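Local coordinates for 3,4-dihydroxy-2-butanone 4-phosphate synthase (Acinetobacter baumannii, PDB 6MNZ), which probably catalyses the conversion of D-ribulose 5-phosphate to formate and 3,4-dihydroxy-2-butanone 4-phosphate, a step in riboflavin biosynthesis, at residues L195-M200 with A353-N358; E203-R208 with G330-R335; H253-V258 with L290-Q295; M342-S347 with E360-V365. All blocks are in the same frame, centred on the assembly; numbering follows the deposited sequence.

Contact 1. Residues L195-M200 with A353-N358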
loop_
_atom_site.group_PDB
_atom_site.type_symbol
_atom_site.label_atom_id
_atom_site.label_comp_id
_atom_site.label_asym_id
_atom_site.label_seq_id
_atom_site.Cartn_x
_atom_site.Cartn_y
_atom_site.Cartn_z
ATOM N N LEU A 195 -25.142 -10.017 -3.966
ATOM C CA LEU A 195 -24.371 -10.680 -5.011
ATOM C C LEU A 195 -23.087 -11.291 -4.464
ATOM O O LEU A 195 -22.665 -12.359 -4.921
ATOM C CB LEU A 195 -24.053 -9.693 -6.135
ATOM C CG LEU A 195 -23.451 -10.308 -7.401
ATOM C CD1 LEU A 195 -24.426 -11.278 -8.054
ATOM C CD2 LEU A 195 -23.043 -9.215 -8.380
ATOM N N ILE A 196 -22.415 -10.599 -3.537
ATOM C CA ILE A 196 -21.287 -11.201 -2.829
ATOM C C ILE A 196 -21.682 -12.572 -2.297
ATOM O O ILE A 196 -21.011 -13.581 -2.548
ATOM C CB ILE A 196 -20.807 -10.286 -1.690
ATOM C CG1 ILE A 196 -20.142 -9.036 -2.259
ATOM C CG2 ILE A 196 -19.827 -11.031 -0.793
ATOM C CD1 ILE A 196 -19.873 -7.956 -1.247
ATOM N N HIS A 197 -22.756 -12.615 -1.509
ATOM C CA HIS A 197 -23.135 -13.854 -0.843
ATOM C C HIS A 197 -23.540 -14.925 -1.845
ATOM O O HIS A 197 -23.185 -16.095 -1.674
ATOM C CB HIS A 197 -24.276 -13.582 0.136
ATOM C CG HIS A 197 -24.665 -14.772 0.955
ATOM N ND1 HIS A 197 -23.807 -15.372 1.852
ATOM C CD2 HIS A 197 -25.826 -15.462 1.025
ATOM C CE1 HIS A 197 -24.415 -16.401 2.415
ATOM N NE2 HIS A 197 -25.652 -16.455 1.958
ATOM N N TYR A 198 -24.153 -14.528 -2.961
ATOM C CA TYR A 198 -24.479 -15.496 -4.002
ATOM C C TYR A 198 -23.217 -16.154 -4.545
ATOM O O TYR A 198 -23.124 -17.385 -4.614
ATOM C CB TYR A 198 -25.258 -14.813 -5.127
ATOM C CG TYR A 198 -25.663 -15.754 -6.236
ATOM C CD1 TYR A 198 -26.901 -16.380 -6.223
ATOM C CD2 TYR A 198 -24.833 -15.971 -7.326
ATOM C CE1 TYR A 198 -27.254 -17.281 -7.205
ATOM C CE2 TYR A 198 -25.178 -16.867 -8.316
ATOM C CZ TYR A 198 -26.383 -17.529 -8.243
ATOM O OH TYR A 198 -26.726 -18.442 -9.211
ATOM N N ARG A 199 -22.236 -15.343 -4.950
ATOM C CA ARG A 199 -20.995 -15.888 -5.489
ATOM C C ARG A 199 -20.320 -16.814 -4.487
ATOM O O ARG A 199 -19.718 -17.823 -4.872
ATOM C CB ARG A 199 -20.052 -14.750 -5.880
ATOM C CG ARG A 199 -20.519 -13.932 -7.074
ATOM C CD ARG A 199 -19.364 -13.186 -7.727
ATOM N NE ARG A 199 -18.319 -14.094 -8.192
ATOM C CZ ARG A 199 -17.173 -13.704 -8.740
ATOM N NH1 ARG A 199 -16.896 -12.412 -8.862
ATOM N NH2 ARG A 199 -16.248 -14.606 -9.044
ATOM N N MET A 200 -20.342 -16.446 -3.205
ATOM C CA MET A 200 -19.729 -17.286 -2.185
ATOM C C MET A 200 -20.482 -18.595 -1.989
ATOM O O MET A 200 -19.882 -19.577 -1.540
ATOM C CB MET A 200 -19.651 -16.528 -0.859
ATOM C CG MET A 200 -18.757 -15.301 -0.897
ATOM S SD MET A 200 -17.044 -15.666 -1.332
ATOM C CE MET A 200 -16.177 -14.413 -0.387
ATOM N N ALA A 353 -26.401 -15.477 8.260
ATOM C CA ALA A 353 -25.100 -15.059 7.752
ATOM C C ALA A 353 -24.450 -16.160 6.924
ATOM O O ALA A 353 -23.680 -15.866 6.003
ATOM C CB ALA A 353 -24.193 -14.651 8.911
ATOM N N LEU A 354 -24.657 -17.424 7.299
ATOM C CA LEU A 354 -23.875 -18.506 6.718
ATOM C C LEU A 354 -24.578 -19.176 5.540
ATOM O O LEU A 354 -24.217 -18.946 4.382
ATOM C CB LEU A 354 -23.575 -19.556 7.798
ATOM C CG LEU A 354 -22.513 -19.250 8.856
ATOM C CD1 LEU A 354 -22.965 -18.183 9.840
ATOM C CD2 LEU A 354 -22.143 -20.526 9.607
ATOM N N SER A 355 -25.693 -19.848 5.823
ATOM C CA SER A 355 -26.849 -19.985 4.945
ATOM C C SER A 355 -26.678 -20.911 3.745
ATOM O O SER A 355 -27.679 -21.424 3.230
ATOM C CB SER A 355 -27.268 -18.619 4.396
ATOM O OG SER A 355 -28.329 -18.776 3.466
ATOM N N GLY A 356 -25.455 -21.327 3.448
ATOM C CA GLY A 356 -25.216 -22.020 2.195
ATOM C C GLY A 356 -24.215 -23.140 2.344
ATOM O O GLY A 356 -24.122 -24.023 1.486
ATOM N N PHE A 357 -23.743 -23.289 3.574
ATOM C CA PHE A 357 -22.511 -24.011 3.874
ATOM C C PHE A 357 -22.893 -25.063 4.910
ATOM O O PHE A 357 -23.051 -24.744 6.092
ATOM C CB PHE A 357 -21.427 -23.062 4.376
ATOM C CG PHE A 357 -21.145 -21.915 3.438
ATOM C CD1 PHE A 357 -22.012 -20.837 3.361
ATOM C CD2 PHE A 357 -19.984 -21.885 2.684
ATOM C CE1 PHE A 357 -21.775 -19.800 2.478
ATOM C CE2 PHE A 357 -19.691 -20.798 1.874
ATOM C CZ PHE A 357 -20.590 -19.757 1.769
ATOM N N ASN A 358 -22.998 -26.318 4.482
ATOM C CA ASN A 358 -22.753 -27.406 5.414
ATOM C C ASN A 358 -23.701 -27.374 6.603
ATOM O O ASN A 358 -23.208 -27.259 7.723
ATOM C CB ASN A 358 -21.319 -27.387 5.959
ATOM C CG ASN A 358 -20.300 -27.903 4.963
ATOM O OD1 ASN A 358 -19.133 -27.517 5.025
ATOM N ND2 ASN A 358 -20.668 -28.946 4.223
#
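His197 and Met200, one helical turn apart on helix 192-202, meet the loop of Ala353 to Phe357 where two parts of the chain come together: a helix that packs with the DHBP synthase part, and a loop of the part related to GTP cyclohydrolase II. Taking the loop in order, Ala353 contributes its carbonyl, its O lying 3.7 Å from His197 CE1 and oblique to the ring. The next carbonyl comes closer and from another quarter, with Leu354 O at the imidazole edge, near the ring plane, 3.2 Å from His197 CE1. This leaves a ring carbon, rather than a ring nitrogen, facing that oxygen. The histidine reaches this far because its CG stands anti to the backbone N (chi1 -175°), which swings the imidazole off the side of the helix and towards the loop. Ser355 then passes the same edge further round, its CB 3.6 Å from His197 NE2. Past Gly356, Phe357 brings its ring back to the helix, where it meets both His197 and Met200. His197 CE1 lies at the edge of the phenyl, near its plane, 4.3 Å from Phe357 CE1, while the CD2 edge packs on Ala331 and Arg335 of helix 320-336. At the tip of the phenyl, CZ lies 4.3 Å from Met200 CB and 3.4 Å from the backbone Met200 O, which approaches the ring obliquely.

Contact 2. Residues E203-R208 with G330-R335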
loop_
_atom_site.group_PDB
_atom_site.type_symbol
_atom_site.label_atom_id
_atom_site.label_comp_id
_atom_site.label_asym_id
_atom_site.label_seq_id
_atom_site.Cartn_x
_atom_site.Cartn_y
_atom_site.Cartn_z
ATOM N N GLU A 203 -20.137 -20.826 -5.958
ATOM C CA GLU A 203 -18.848 -20.925 -6.628
ATOM C C GLU A 203 -17.796 -21.383 -5.630
ATOM O O GLU A 203 -17.770 -20.918 -4.486
ATOM C CB GLU A 203 -18.429 -19.580 -7.242
ATOM C CG GLU A 203 -19.466 -18.946 -8.166
ATOM C CD GLU A 203 -19.064 -17.551 -8.627
ATOM O OE1 GLU A 203 -17.957 -17.098 -8.262
ATOM O OE2 GLU A 203 -19.885 -16.876 -9.285
ATOM N N GLN A 204 -16.886 -22.241 -6.087
ATOM C CA GLN A 204 -15.682 -22.564 -5.325
ATOM C C GLN A 204 -14.659 -21.461 -5.561
ATOM O O GLN A 204 -14.001 -21.401 -6.601
ATOM C CB GLN A 204 -15.134 -23.929 -5.720
ATOM C CG GLN A 204 -14.119 -24.480 -4.735
ATOM C CD GLN A 204 -13.258 -25.576 -5.330
ATOM O OE1 GLN A 204 -12.731 -25.429 -6.433
ATOM N NE2 GLN A 204 -12.962 -26.589 -4.527
ATOM N N THR A 205 -14.642 -20.493 -4.649
ATOM C CA THR A 205 -13.816 -19.305 -4.807
ATOM C C THR A 205 -12.448 -19.439 -4.152
ATOM O O THR A 205 -11.517 -18.736 -4.558
ATOM C CB THR A 205 -14.542 -18.085 -4.232
ATOM O OG1 THR A 205 -15.933 -18.154 -4.569
ATOM C CG2 THR A 205 -13.958 -16.802 -4.794
ATOM N N VAL A 206 -12.276 -20.376 -3.223
ATOM C CA VAL A 206 -11.057 -20.483 -2.430
ATOM C C VAL A 206 -10.405 -21.826 -2.727
ATOM O O VAL A 206 -11.097 -22.819 -2.974
ATOM C CB VAL A 206 -11.348 -20.340 -0.921
ATOM C CG1 VAL A 206 -10.086 -20.594 -0.110
ATOM C CG2 VAL A 206 -11.926 -18.960 -0.615
ATOM N N GLU A 207 -9.075 -21.823 -2.827
ATOM C CA GLU A 207 -8.296 -23.039 -3.012
ATOM C C GLU A 207 -7.109 -23.043 -2.059
ATOM O O GLU A 207 -6.393 -22.043 -1.943
ATOM C CB GLU A 207 -7.809 -23.172 -4.459
ATOM C CG GLU A 207 -6.911 -24.372 -4.702
ATOM C CD GLU A 207 -6.219 -24.315 -6.049
ATOM O OE1 GLU A 207 -6.540 -23.397 -6.834
ATOM O OE2 GLU A 207 -5.189 -25.002 -6.207
ATOM N N ARG A 208 -6.820 -24.218 -1.506
ATOM C CA ARG A 208 -5.675 -24.419 -0.631
ATOM C C ARG A 208 -4.378 -24.524 -1.431
ATOM O O ARG A 208 -4.356 -24.984 -2.577
ATOM C CB ARG A 208 -5.859 -25.676 0.219
ATOM C CG ARG A 208 -6.068 -26.951 -0.579
ATOM C CD ARG A 208 -6.805 -27.992 0.248
ATOM N NE ARG A 208 -6.023 -28.407 1.408
ATOM C CZ ARG A 208 -6.449 -29.255 2.337
ATOM N NH1 ARG A 208 -7.669 -29.773 2.258
ATOM N NH2 ARG A 208 -5.581 -29.766 3.200
ATOM N N GLY A 330 -14.055 -17.502 4.969
ATOM C CA GLY A 330 -13.934 -18.340 6.148
ATOM C C GLY A 330 -14.785 -19.592 6.082
ATOM O O GLY A 330 -14.386 -20.641 6.592
ATOM N N ALA A 331 -15.898 -19.540 5.348
ATOM C CA ALA A 331 -16.802 -20.681 5.294
ATOM C C ALA A 331 -16.317 -21.733 4.304
ATOM O O ALA A 331 -16.386 -22.934 4.590
ATOM C CB ALA A 331 -18.213 -20.219 4.929
ATOM N N GLN A 332 -15.754 -21.302 3.173
ATOM C CA GLN A 332 -15.203 -22.253 2.216
ATOM C C GLN A 332 -13.959 -22.939 2.763
ATOM O O GLN A 332 -13.752 -24.132 2.513
ATOM C CB GLN A 332 -14.883 -21.547 0.901
ATOM C CG GLN A 332 -16.103 -20.985 0.189
ATOM C CD GLN A 332 -15.749 -20.243 -1.089
ATOM O OE1 GLN A 332 -14.811 -20.615 -1.796
ATOM N NE2 GLN A 332 -16.472 -19.165 -1.368
ATOM N N ILE A 333 -13.199 -22.250 3.616
ATOM C CA ILE A 333 -12.085 -22.891 4.307
ATOM C C ILE A 333 -12.602 -23.984 5.234
ATOM O O ILE A 333 -12.037 -25.083 5.305
ATOM C CB ILE A 333 -11.258 -21.842 5.073
ATOM C CG1 ILE A 333 -10.472 -20.975 4.085
ATOM C CG2 ILE A 333 -10.326 -22.519 6.069
ATOM C CD1 ILE A 333 -9.713 -19.828 4.728
ATOM N N LEU A 334 -13.619 -23.663 6.034
ATOM C CA LEU A 334 -14.086 -24.601 7.047
ATOM C C LEU A 334 -14.755 -25.818 6.421
ATOM O O LEU A 334 -14.575 -26.939 6.910
ATOM C CB LEU A 334 -15.046 -23.895 8.002
ATOM C CG LEU A 334 -14.412 -22.775 8.830
ATOM C CD1 LEU A 334 -15.482 -21.876 9.435
ATOM C CD2 LEU A 334 -13.514 -23.349 9.915
ATOM N N ARG A 335 -15.451 -25.640 5.296
ATOM C CA ARG A 335 -15.942 -26.793 4.551
ATOM C C ARG A 335 -14.793 -27.609 3.976
ATOM O O ARG A 335 -14.833 -28.845 3.991
ATOM C CB ARG A 335 -16.880 -26.346 3.435
ATOM C CG ARG A 335 -17.391 -27.497 2.580
ATOM C CD ARG A 335 -18.599 -27.087 1.754
ATOM N NE ARG A 335 -18.234 -26.161 0.687
ATOM C CZ ARG A 335 -18.819 -24.986 0.463
ATOM N NH1 ARG A 335 -19.828 -24.571 1.219
ATOM N NH2 ARG A 335 -18.401 -24.226 -0.538
#
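Gln332 reaches from helix 320-336 to Thr205 and Val206, just after helix 192-202, where the chain enters strand 206-215, one of the two outer strands, within this chain, of the mixed sheet on which helix 320-336 packs. Its CB starts beside the valine, 4.2 Å from Val206 CB. CG lies anti to the carbonyl carbon (chi1 -64°) and the chain runs on extended, carrying the amide across to the residues that lead into the strand. There CD sits 3.7 Å from Thr205 N, and OE1 takes two successive backbone N-H groups. Thr205 N donates to OE1 over 2.9 Å with a bend to 134°, tilted 27° out of the carbonyl plane; Val206 N, also 2.9 Å from OE1, gives a weak, more bent bond. One buried side-chain oxygen thus serves two successive amides, the second belonging to the strand's first residue. The other branch, NE2, lies 3.4 Å from Thr205 OG1, and that hydroxyl gives a weak bond to the carbonyl of Glu203, whose carboxylate is salt-bridged to Arg199. One residue on, Ile333 adds an apolar touch to the polar grip, with its CG1 4.2 Å from Val206 CG1.

Contact 3. Residues H253-V258 with L290-Q295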
loop_
_atom_site.group_PDB
_atom_site.type_symbol
_atom_site.label_atom_id
_atom_site.label_comp_id
_atom_site.label_asym_id
_atom_site.label_seq_id
_atom_site.Cartn_x
_atom_site.Cartn_y
_atom_site.Cartn_z
ATOM N N HIS A 253 -11.189 -14.777 11.879
ATOM C CA HIS A 253 -10.389 -13.767 12.562
ATOM C C HIS A 253 -9.917 -12.726 11.559
ATOM O O HIS A 253 -9.188 -13.055 10.618
ATOM C CB HIS A 253 -9.191 -14.402 13.267
ATOM C CG HIS A 253 -8.671 -13.588 14.408
ATOM N ND1 HIS A 253 -9.479 -13.198 15.455
ATOM C CD2 HIS A 253 -7.521 -12.891 14.545
ATOM C CE1 HIS A 253 -8.820 -12.353 16.224
ATOM N NE2 HIS A 253 -7.610 -12.199 15.725
ATOM N N GLY A 254 -10.306 -11.474 11.779
ATOM C CA GLY A 254 -9.712 -10.327 11.100
ATOM C C GLY A 254 -8.949 -9.439 12.071
ATOM O O GLY A 254 -9.431 -9.151 13.169
ATOM N N PHE A 255 -7.780 -8.970 11.632
ATOM C CA PHE A 255 -6.903 -8.185 12.492
ATOM C C PHE A 255 -7.609 -6.925 12.985
ATOM O O PHE A 255 -8.519 -6.400 12.339
ATOM C CB PHE A 255 -5.633 -7.803 11.730
ATOM C CG PHE A 255 -4.582 -7.155 12.584
ATOM C CD1 PHE A 255 -4.024 -5.944 12.209
ATOM C CD2 PHE A 255 -4.008 -7.849 13.633
ATOM C CE1 PHE A 255 -2.992 -5.387 12.938
ATOM C CE2 PHE A 255 -3.005 -7.281 14.389
ATOM C CZ PHE A 255 -2.520 -6.031 14.061
ATOM N N SER A 256 -7.205 -6.462 14.168
ATOM C CA SER A 256 -7.750 -5.238 14.747
ATOM C C SER A 256 -6.900 -4.817 15.942
ATOM O O SER A 256 -5.937 -5.514 16.285
ATOM C CB SER A 256 -9.211 -5.445 15.149
ATOM O OG SER A 256 -9.323 -5.719 16.533
ATOM N N PRO A 257 -7.165 -3.654 16.552
ATOM C CA PRO A 257 -6.239 -3.148 17.583
ATOM C C PRO A 257 -6.122 -4.031 18.820
ATOM O O PRO A 257 -5.374 -3.666 19.737
ATOM C CB PRO A 257 -6.818 -1.771 17.952
ATOM C CG PRO A 257 -8.098 -1.621 17.192
ATOM C CD PRO A 257 -8.084 -2.607 16.072
ATOM N N VAL A 258 -6.920 -5.092 18.944
ATOM C CA VAL A 258 -7.075 -5.771 20.226
ATOM C C VAL A 258 -6.163 -6.990 20.284
ATOM O O VAL A 258 -6.390 -7.907 21.083
ATOM C CB VAL A 258 -8.539 -6.178 20.483
ATOM C CG1 VAL A 258 -9.431 -4.951 20.489
ATOM C CG2 VAL A 258 -9.015 -7.196 19.452
ATOM N N LEU A 290 -8.803 -21.943 13.850
ATOM C CA LEU A 290 -8.693 -20.503 13.660
ATOM C C LEU A 290 -8.506 -20.220 12.176
ATOM O O LEU A 290 -7.596 -20.770 11.548
ATOM C CB LEU A 290 -7.531 -19.927 14.468
ATOM C CG LEU A 290 -7.440 -18.400 14.477
ATOM C CD1 LEU A 290 -6.998 -17.899 15.841
ATOM C CD2 LEU A 290 -6.498 -17.901 13.389
ATOM N N VAL A 291 -9.413 -19.439 11.607
ATOM C CA VAL A 291 -9.234 -18.914 10.263
ATOM C C VAL A 291 -8.591 -17.537 10.347
ATOM O O VAL A 291 -8.780 -16.789 11.310
ATOM C CB VAL A 291 -10.571 -18.858 9.499
ATOM C CG1 VAL A 291 -10.325 -18.660 8.013
ATOM C CG2 VAL A 291 -11.372 -20.126 9.750
ATOM N N TRP A 292 -7.934 -17.146 9.257
ATOM C CA TRP A 292 -7.285 -15.844 9.156
ATOM C C TRP A 292 -7.497 -15.320 7.746
ATOM O O TRP A 292 -7.104 -15.974 6.775
ATOM C CB TRP A 292 -5.790 -15.939 9.475
ATOM C CG TRP A 292 -5.067 -14.629 9.350
ATOM C CD1 TRP A 292 -4.514 -14.106 8.219
ATOM C CD2 TRP A 292 -4.706 -13.744 10.418
ATOM N NE1 TRP A 292 -3.871 -12.928 8.508
ATOM C CE2 TRP A 292 -3.964 -12.688 9.854
ATOM C CE3 TRP A 292 -4.987 -13.713 11.787
ATOM C CZ2 TRP A 292 -3.581 -11.569 10.591
ATOM C CZ3 TRP A 292 -4.558 -12.625 12.528
ATOM C CH2 TRP A 292 -3.895 -11.552 11.922
ATOM N N ILE A 293 -8.115 -14.149 7.635
ATOM C CA ILE A 293 -8.325 -13.519 6.338
ATOM C C ILE A 293 -7.041 -12.812 5.931
ATOM O O ILE A 293 -6.558 -11.924 6.642
ATOM C CB ILE A 293 -9.499 -12.525 6.374
ATOM C CG1 ILE A 293 -10.662 -13.017 7.237
ATOM C CG2 ILE A 293 -9.994 -12.266 4.954
ATOM C CD1 ILE A 293 -11.411 -11.885 7.955
ATOM N N GLY A 294 -6.591 -13.074 4.708
ATOM C CA GLY A 294 -5.548 -12.254 4.125
ATOM C C GLY A 294 -6.050 -10.849 3.841
ATOM O O GLY A 294 -7.167 -10.646 3.362
ATOM N N GLN A 295 -5.207 -9.867 4.158
ATOM C CA GLN A 295 -5.463 -8.467 3.854
ATOM C C GLN A 295 -4.279 -7.928 3.066
ATOM O O GLN A 295 -3.138 -8.339 3.291
ATOM C CB GLN A 295 -5.645 -7.648 5.142
ATOM C CG GLN A 295 -7.025 -7.046 5.343
ATOM C CD GLN A 295 -7.074 -6.109 6.540
ATOM O OE1 GLN A 295 -7.005 -6.552 7.686
ATOM N NE2 GLN A 295 -7.014 -4.809 6.272
#
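His253 and Trp292 pair as parallel strand residues, their CA atoms 5.0 Å apart, just where both strands run out. The pairing is slender: Ile293 N donates to His253 O along an almost straight line (168°), but at 3.4 Å the bond is weak. One residue earlier, Val291 is tied by its backbone to Arg251, so the two strands are joined before they part. Beyond the bridge, Gly254 to Val258 and Ile293 to Gln295 continue as loops. The strands, 248-253 and 290-292, are neighbours within the mixed sheet of the GTP cyclohydrolase II-like part, and 290-292 is flanked on its other side by the antiparallel 235-239. His253 and Trp292 put their side chains on the same face of this sheet. The two rings meet rim to rim, with the imidazole and the indole's six-membered ring at 40° to each other, their centroids 5.8 Å apart and neither lying over the other. His253 CD2 makes the touch, 3.6 Å from Trp292 CZ3, while the imidazole nitrogens look elsewhere: NE2 is bonded to Arg259, and ND1 weakly to Arg251. Phe255 lies alongside the indole and points the same way, its CD2 4.1 Å from Trp292 CH2. The pyrrole side of the tryptophan faces the second subunit, where NE1 bonds to Asp300 of that chain; the same carboxylate receives Gln295 N. Next to the bridge, Ile293 folds CD1 back over the glycine, 3.9 Å from Gly254 CA.

Contact 4. Residues M342-S347 with E360-V365. With SO4 (sulfate ion), chain D.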
loop_
_atom_site.group_PDB
_atom_site.type_symbol
_atom_site.label_atom_id
_atom_site.label_comp_id
_atom_site.label_asym_id
_atom_site.label_seq_id
_atom_site.Cartn_x
_atom_site.Cartn_y
_atom_site.Cartn_z
ATOM N N MET A 342 -20.282 -26.504 14.525
ATOM C CA MET A 342 -19.286 -25.559 15.007
ATOM C C MET A 342 -19.626 -25.125 16.423
ATOM O O MET A 342 -20.795 -24.917 16.761
ATOM C CB MET A 342 -19.193 -24.315 14.116
ATOM C CG MET A 342 -18.314 -24.487 12.889
ATOM S SD MET A 342 -18.023 -22.934 12.020
ATOM C CE MET A 342 -19.660 -22.536 11.405
ATOM N N LYS A 343 -18.582 -24.755 17.157
ATOM C CA LYS A 343 -18.700 -23.974 18.385
ATOM C C LYS A 343 -17.957 -22.659 18.171
ATOM O O LYS A 343 -16.723 -22.622 18.203
ATOM C CB LYS A 343 -18.143 -24.761 19.568
ATOM C CG LYS A 343 -17.696 -23.923 20.752
ATOM C CD LYS A 343 -17.365 -24.822 21.937
ATOM C CE LYS A 343 -16.344 -24.189 22.866
ATOM N NZ LYS A 343 -15.979 -25.105 23.984
ATOM N N LEU A 344 -18.703 -21.607 17.847
ATOM C CA LEU A 344 -18.102 -20.349 17.424
ATOM C C LEU A 344 -17.632 -19.557 18.637
ATOM O O LEU A 344 -18.405 -19.314 19.570
ATOM C CB LEU A 344 -19.095 -19.515 16.617
ATOM C CG LEU A 344 -19.464 -19.983 15.209
ATOM C CD1 LEU A 344 -20.335 -18.938 14.520
ATOM C CD2 LEU A 344 -18.230 -20.275 14.377
ATOM N N LEU A 345 -16.420 -19.017 18.541
ATOM C CA LEU A 345 -15.899 -18.083 19.526
ATOM C C LEU A 345 -16.170 -16.629 19.153
ATOM O O LEU A 345 -15.499 -15.729 19.673
ATOM C CB LEU A 345 -14.396 -18.306 19.709
ATOM C CG LEU A 345 -13.975 -19.757 19.950
ATOM C CD1 LEU A 345 -12.511 -19.828 20.356
ATOM C CD2 LEU A 345 -14.859 -20.410 21.003
ATOM N N SER A 346 -17.146 -16.381 18.288
ATOM C CA SER A 346 -17.505 -15.034 17.876
ATOM C C SER A 346 -18.743 -14.566 18.630
ATOM O O SER A 346 -19.545 -15.366 19.116
ATOM C CB SER A 346 -17.759 -14.978 16.368
ATOM O OG SER A 346 -16.588 -15.307 15.641
ATOM N N SER A 347 -18.894 -13.247 18.711
ATOM C CA SER A 347 -20.190 -12.665 19.012
ATOM C C SER A 347 -21.156 -12.905 17.854
ATOM O O SER A 347 -20.728 -13.157 16.724
ATOM C CB SER A 347 -20.051 -11.169 19.276
ATOM O OG SER A 347 -19.604 -10.490 18.117
ATOM N N GLU A 360 -26.969 -26.567 9.242
ATOM C CA GLU A 360 -27.071 -25.447 10.170
ATOM C C GLU A 360 -26.008 -25.585 11.254
ATOM O O GLU A 360 -26.091 -26.489 12.092
ATOM C CB GLU A 360 -28.470 -25.416 10.806
ATOM C CG GLU A 360 -28.574 -24.697 12.155
ATOM C CD GLU A 360 -29.944 -24.855 12.798
ATOM O OE1 GLU A 360 -30.813 -25.506 12.180
ATOM O OE2 GLU A 360 -30.083 -24.514 13.992
ATOM N N VAL A 361 -24.862 -24.934 11.019
ATOM C CA VAL A 361 -23.596 -25.411 11.566
ATOM C C VAL A 361 -23.407 -25.039 13.026
ATOM O O VAL A 361 -22.616 -25.686 13.723
ATOM C CB VAL A 361 -22.381 -24.836 10.813
ATOM C CG1 VAL A 361 -21.101 -25.385 11.386
ATOM C CG2 VAL A 361 -22.440 -25.149 9.350
ATOM N N VAL A 362 -24.230 -24.138 13.548
ATOM C CA VAL A 362 -23.974 -23.475 14.821
ATOM C C VAL A 362 -25.040 -23.927 15.809
ATOM O O VAL A 362 -26.240 -23.757 15.561
ATOM C CB VAL A 362 -23.957 -21.947 14.672
ATOM C CG1 VAL A 362 -23.419 -21.295 15.935
ATOM C CG2 VAL A 362 -23.119 -21.544 13.466
ATOM N N GLU A 363 -24.599 -24.494 16.933
ATOM C CA GLU A 363 -25.448 -24.664 18.105
ATOM C C GLU A 363 -24.995 -23.839 19.296
ATOM O O GLU A 363 -25.814 -23.544 20.171
ATOM C CB GLU A 363 -25.491 -26.140 18.524
ATOM C CG GLU A 363 -26.164 -27.049 17.513
ATOM C CD GLU A 363 -25.225 -27.489 16.405
ATOM O OE1 GLU A 363 -24.022 -27.160 16.471
ATOM O OE2 GLU A 363 -25.688 -28.182 15.475
ATOM N N TYR A 364 -23.740 -23.401 19.309
ATOM C CA TYR A 364 -23.091 -22.895 20.514
ATOM C C TYR A 364 -22.156 -21.786 20.053
ATOM O O TYR A 364 -21.163 -22.058 19.372
ATOM C CB TYR A 364 -22.336 -24.017 21.224
ATOM C CG TYR A 364 -21.672 -23.656 22.537
ATOM C CD1 TYR A 364 -22.203 -22.667 23.357
ATOM C CD2 TYR A 364 -20.724 -24.511 23.089
ATOM C CE1 TYR A 364 -21.718 -22.466 24.640
ATOM C CE2 TYR A 364 -20.211 -24.296 24.349
ATOM C CZ TYR A 364 -20.677 -23.244 25.102
ATOM O OH TYR A 364 -20.098 -22.971 26.320
ATOM N N VAL A 365 -22.474 -20.545 20.408
ATOM C CA VAL A 365 -21.518 -19.449 20.334
ATOM C C VAL A 365 -20.955 -19.230 21.728
ATOM O O VAL A 365 -21.711 -19.097 22.700
ATOM C CB VAL A 365 -22.172 -18.168 19.786
ATOM C CG1 VAL A 365 -22.422 -18.294 18.287
ATOM C CG2 VAL A 365 -23.475 -17.865 20.510
HETATM S S SO4 D . -16.029 -10.782 18.279
HETATM O O1 SO4 D . -15.913 -11.124 16.865
HETATM O O2 SO4 D . -16.305 -11.990 19.052
HETATM O O3 SO4 D . -14.779 -10.181 18.737
HETATM O O4 SO4 D . -17.122 -9.831 18.458
#
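Met342 and Leu344 reach across with their backbone N-H groups to the chain of Val361 to Val365, a parallel edge strand of the sheet interrupted where it turns a corner at Glu363. Before the corner Met342 N donates to Val361 O at 2.6 Å; after it Leu344 N donates to Tyr364 O at 2.9 Å, in the carbonyl plane though bent at the hydrogen. Two CA-H...O contacts back them up, Lys343 CA to Tyr364 O at 3.3 Å and Val365 CA to Leu344 O at 3.2 Å. Tyr364 O therefore takes both an N-H and a C-H. Apolar contacts gather on the face bearing Met342, Leu344, Val362 and Val365: the Leu344 side chain crosses that of Val362 at about a right angle, CD1 4.0 Å from Val362 CG2, and Leu344 CB lies 3.9 Å from Val365 CG1. On the other face Lys343 and Tyr364 run side by side. With its chain extended, the lysine lays CD 3.6 Å from Tyr364 CD2, oblique to the ring. Beyond the strand, a sulfate, probably from the crystallisation liquor, is held by Ser347 through its N, 2.9 Å from sulfate O2, and through its hydroxyl, together with Arg251. The edge of the sheet thus has two characters: Met342 and Leu344 are buried against Val250 of the next strand, while an aliphatic lysine chain lies along an exposed aromatic ring on the opposite face.

Overall arrangement
Contacts 2, 3 and 4 belong to one mixed sheet, whose order runs 206-215, 220-228, 235-239, 290-292, 248-253, 342-344, 362-365: contact 2 reaches one outer strand, contact 4 the other, and contact 3 joins two strands between them. Their centres lie 16 to 18 Å apart. Helix 320-336 binds them together, as Ile333 and Leu334 of contact 2 pack on Val291 of contact 3 and Leu334 also touches Met342 of contact 4. Contact 1, about 11 Å from contact 2 centre to centre, brings in helix 192-202. Along the chain its two segments enclose contacts 2 and 3 and interleave with contact 4; its packing fastens the DHBP synthase part to the cyclohydrolase II-like part in addition to the covalent connection.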